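Local coordinates for protein serine protease (Arthrobacter nicotinovorans, PDB 3WY8) that probably cleaves peptide bonds in proteins, keratin among them, as a trypsin-like serine protease, the present chain being its protease domain, at residues K105-V109 and V110-G114; N118-R121 and G122-Y125. All blocks are in the same frame, centred on the assembly; numbering follows the deposited sequence.

Contact 1: K105-V109 and V110-G114; sequences KLADV and VGSSG
Val110 N donates to Leu106 O over 2.9 Å, arriving almost straight down the carbonyl bond (C=O...N angle 166°). The same oxygen also takes Val109 N at 3.0 Å, an i to i+3 bond beside the i to i+4 one, so two amides grip it within a single short turn. A further bond, Gly111 N to Ala107 O, is equally short at 2.9 Å but bent at the hydrogen, with the amide standing 43° above the carbonyl plane. Gly111 O returns toward the helix, lying 3.6 Å from Ala107 CA in a CA-H...O contact, and Ser29 OG bonds to it as well. These bonds define helix 106-110, one turn with Lys105 at its N-cap and Gly111 leaving it through positive phi; from here the chain sets out from the first beta-barrel of the trypsin-like fold toward the second. Among the side chains, Leu106 CD1 meets Val110 CG2 at 3.7 Å, reached because Leu106 CG lies anti to its own backbone N (chi1 178°). Val110 CG2 also packs 3.4 Å from Leu106 O, next to the bonded amide, while its other methyl, CG1, lies 4.0 Å from Val109 CG1. Leu106 and Val110 are both buried against the barrel, touching Ser29 and Pro60. Replacing Val110 with an alanine removes both methyls and would probably cost Leu106 CD1 its contact with this turn and open a gap toward Pro60. Asp108 OD1 forms a salt bridge with Lys35 NZ, and past the helix Ser112 OG bonds to Thr31 OG1.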
loop_
_atom_site.group_PDB
_atom_site.type_symbol
_atom_site.label_atom_id
_atom_site.label_comp_id
_atom_site.label_asym_id
_atom_site.label_seq_id
_atom_site.Cartn_x
_atom_site.Cartn_y
_atom_site.Cartn_z
ATOM N N LYS A 105 -17.254 3.116 10.694
ATOM C CA LYS A 105 -16.125 2.280 10.275
ATOM C C LYS A 105 -15.714 2.613 8.838
ATOM O O LYS A 105 -16.564 2.878 7.988
ATOM C CB LYS A 105 -16.478 0.791 10.408
ATOM C CG LYS A 105 -16.518 0.294 11.865
ATOM C CD LYS A 105 -17.272 -1.025 12.014
ATOM C CE LYS A 105 -18.759 -0.799 12.274
ATOM N NZ LYS A 105 -19.489 -2.069 12.575
ATOM N N LEU A 106 -14.409 2.597 8.574
ATOM C CA LEU A 106 -13.866 3.041 7.283
ATOM C C LEU A 106 -14.556 2.426 6.061
ATOM O O LEU A 106 -14.950 3.146 5.137
ATOM C CB LEU A 106 -12.351 2.809 7.226
ATOM C CG LEU A 106 -11.622 3.170 5.924
ATOM C CD1 LEU A 106 -11.652 4.670 5.649
ATOM C CD2 LEU A 106 -10.200 2.682 5.980
ATOM N N ALA A 107 -14.697 1.101 6.063
ATOM C CA ALA A 107 -15.264 0.383 4.921
ATOM C C ALA A 107 -16.741 0.700 4.694
ATOM O O ALA A 107 -17.237 0.582 3.572
ATOM C CB ALA A 107 -15.046 -1.120 5.072
ATOM N N ASP A 108 -17.435 1.110 5.754
ATOM C CA ASP A 108 -18.827 1.535 5.634
ATOM C C ASP A 108 -18.947 2.880 4.922
ATOM O O ASP A 108 -19.978 3.171 4.308
ATOM C CB ASP A 108 -19.505 1.593 7.005
ATOM C CG ASP A 108 -19.908 0.215 7.523
ATOM O OD1 ASP A 108 -20.184 -0.691 6.705
ATOM O OD2 ASP A 108 -19.961 0.043 8.759
ATOM N N VAL A 109 -17.885 3.682 4.996
ATOM C CA VAL A 109 -17.849 5.003 4.365
ATOM C C VAL A 109 -17.290 4.943 2.940
ATOM O O VAL A 109 -17.860 5.545 2.026
ATOM C CB VAL A 109 -17.057 6.027 5.224
ATOM C CG1 VAL A 109 -17.089 7.431 4.593
ATOM C CG2 VAL A 109 -17.607 6.072 6.639
ATOM N N VAL A 110 -16.190 4.214 2.748
ATOM C CA VAL A 110 -15.484 4.237 1.454
ATOM C C VAL A 110 -15.439 2.902 0.700
ATOM O O VAL A 110 -14.870 2.821 -0.391
ATOM C CB VAL A 110 -14.042 4.808 1.590
ATOM C CG1 VAL A 110 -14.067 6.186 2.225
ATOM C CG2 VAL A 110 -13.144 3.861 2.388
ATOM N N GLY A 111 -16.038 1.862 1.273
ATOM C CA GLY A 111 -15.972 0.531 0.675
ATOM C C GLY A 111 -14.597 -0.080 0.880
ATOM O O GLY A 111 -13.786 0.441 1.648
ATOM N N SER A 112 -14.338 -1.182 0.185
ATOM C CA SER A 112 -13.073 -1.898 0.326
ATOM C C SER A 112 -12.814 -2.828 -0.854
ATOM O O SER A 112 -13.740 -3.215 -1.576
ATOM C CB SER A 112 -13.054 -2.689 1.637
ATOM O OG SER A 112 -14.052 -3.695 1.636
ATOM N N SER A 113 -11.543 -3.174 -1.045
ATOM C CA SER A 113 -11.138 -4.104 -2.089
ATOM C C SER A 113 -11.029 -5.511 -1.530
ATOM O O SER A 113 -10.556 -5.705 -0.408
ATOM C CB SER A 113 -9.775 -3.710 -2.651
ATOM O OG SER A 113 -9.796 -2.408 -3.204
ATOM N N GLY A 114 -11.449 -6.492 -2.323
ATOM C CA GLY A 114 -11.139 -7.885 -2.025
ATOM C C GLY A 114 -9.641 -8.106 -2.125
ATOM O O GLY A 114 -8.934 -7.339 -2.795
#

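Contact 2: N118-R121 and G122-Y125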
loop_
_atom_site.group_PDB
_atom_site.type_symbol
_atom_site.label_atom_id
_atom_site.label_comp_id
_atom_site.label_asym_id
_atom_site.label_seq_id
_atom_site.Cartn_x
_atom_site.Cartn_y
_atom_site.Cartn_z
ATOM N N ASN A 118 -1.452 -16.195 -2.319
ATOM C CA ASN A 118 -0.999 -17.455 -2.911
ATOM C C ASN A 118 -1.473 -17.635 -4.350
ATOM O O ASN A 118 -1.843 -18.734 -4.765
ATOM C CB ASN A 118 -1.413 -18.636 -2.024
ATOM C CG ASN A 118 -1.146 -18.366 -0.566
ATOM O OD1 ASN A 118 -0.000 -18.132 -0.173
ATOM N ND2 ASN A 118 -2.204 -18.351 0.242
ATOM N N ALA A 119 -1.455 -16.531 -5.096
ATOM C CA ALA A 119 -1.852 -16.522 -6.498
ATOM C C ALA A 119 -0.649 -16.804 -7.394
ATOM O O ALA A 119 0.480 -16.946 -6.916
ATOM C CB ALA A 119 -2.489 -15.184 -6.859
ATOM N N ALA A 120 -0.900 -16.890 -8.694
ATOM C CA ALA A 120 0.157 -17.135 -9.670
ATOM C C ALA A 120 1.153 -15.976 -9.743
ATOM O O ALA A 120 0.804 -14.829 -9.467
ATOM C CB ALA A 120 -0.453 -17.374 -11.030
ATOM N N ARG A 121 2.391 -16.299 -10.117
ATOM C CA ARG A 121 3.396 -15.290 -10.459
ATOM C C ARG A 121 3.225 -14.938 -11.932
ATOM O O ARG A 121 2.906 -15.805 -12.741
ATOM C CB ARG A 121 4.803 -15.838 -10.223
ATOM C CG ARG A 121 5.102 -16.194 -8.772
ATOM C CD ARG A 121 6.555 -16.617 -8.587
ATOM N NE ARG A 121 7.484 -15.510 -8.810
ATOM C CZ ARG A 121 7.775 -14.568 -7.911
ATOM N NH1 ARG A 121 7.219 -14.581 -6.704
ATOM N NH2 ARG A 121 8.631 -13.602 -8.225
ATOM N N GLY A 122 3.421 -13.671 -12.278
ATOM C CA GLY A 122 3.367 -13.253 -13.677
ATOM C C GLY A 122 2.013 -12.764 -14.155
ATOM O O GLY A 122 1.765 -12.698 -15.361
ATOM N N LEU A 123 1.136 -12.406 -13.218
ATOM C CA LEU A 123 -0.152 -11.812 -13.567
ATOM C C LEU A 123 0.015 -10.376 -14.066
ATOM O O LEU A 123 1.077 -9.771 -13.897
ATOM C CB LEU A 123 -1.110 -11.839 -12.369
ATOM C CG LEU A 123 -1.567 -13.212 -11.855
ATOM C CD1 LEU A 123 -2.358 -13.048 -10.564
ATOM C CD2 LEU A 123 -2.386 -13.953 -12.903
ATOM N N SER A 124 -1.032 -9.851 -14.698
ATOM C CA SER A 124 -1.063 -8.448 -15.112
ATOM C C SER A 124 -1.733 -7.611 -14.031
ATOM O O SER A 124 -2.673 -8.070 -13.377
ATOM C CB SER A 124 -1.785 -8.298 -16.448
ATOM O OG SER A 124 -1.026 -8.914 -17.472
ATOM N N TYR A 125 -1.247 -6.384 -13.853
ATOM C CA TYR A 125 -1.672 -5.535 -12.746
ATOM C C TYR A 125 -1.903 -4.093 -13.159
ATOM O O TYR A 125 -1.348 -3.621 -14.149
ATOM C CB TYR A 125 -0.600 -5.515 -11.653
ATOM C CG TYR A 125 -0.421 -6.816 -10.919
ATOM C CD1 TYR A 125 -1.216 -7.123 -9.821
ATOM C CD2 TYR A 125 0.557 -7.731 -11.312
ATOM C CE1 TYR A 125 -1.051 -8.321 -9.132
ATOM C CE2 TYR A 125 0.729 -8.931 -10.635
ATOM C CZ TYR A 125 -0.079 -9.212 -9.544
ATOM O OH TYR A 125 0.089 -10.394 -8.871
HETATM O O HOH W 1 1.452 -12.300 -10.227
#
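Leu123 lays its branched end against Ala120, with Leu123 CG 3.7 Å from Ala120 O. Its two methyls divide the neighbouring alanines between them: Leu123 CD1 approaches Ala119 CB at 4.3 Å and Leu123 CD2 approaches Ala120 CB at 4.4 Å, both loose van der Waals distances on a largely solvent-facing surface. Leu123 CG stands anti to its own carbonyl carbon and beside its backbone N (chi1 -65°), which turns the methyls back over the preceding turn. No direct hydrogen bond closes that turn; a single water does so instead. It donates to Ala120 O at 2.7 Å and accepts from Leu123 N at 3.0 Å, tying together two backbone groups three residues apart. Its second proton goes to Tyr125 OH, also at 2.7 Å, so three protein atoms fix the water, and the phenol reaches the turn through it. Here the chain finishes its passage between the two beta-barrels of the chymotrypsin-type fold and enters strand 124-129, part of the antiparallel sheet of the second. The bend at Gly122 has phi 93° and psi 18°, backbone angles at which a beta carbon would jam into Arg121 O, so the lack of a side chain is what permits it. Further out, Gln160 OE1 accepts from Gly122 N, while Asn150 OD1 and Ala158 O accept from the guanidinium of Arg121, whose chain is bent at chi3 and rests on Gln160. Tyr125 OH is in turn hydrogen-bonded to Asn186 OD1, and its ring meets Trp175 with the planes inclined, which probably helps to position the hydroxyl that takes the water's proton. Backbone bonding of Leu123 with Ala148 and Ser124 with Gly178 seats the start of the strand between its neighbours.

How the contacts relate
Contact 1 comes first along the chain and closes before contact 2 opens. Their centres lie 24 Å apart, and the two do not touch. Residues 105-113 lie mainly against the six-stranded barrel of the N-terminal half, and Gly114 already bonds to Gln185 of the other antiparallel sheet, whose strand 124-129 is entered by residues 118-125, so the two contacts lie near the two ends of the crossing between barrels. Helix 106-110 is the last helix before that crossing, and strand 124-129 is the next regular element after it. In trypsin-like proteases the active site lies in the cleft between the two barrels, so this linker joins the halves that probably build it.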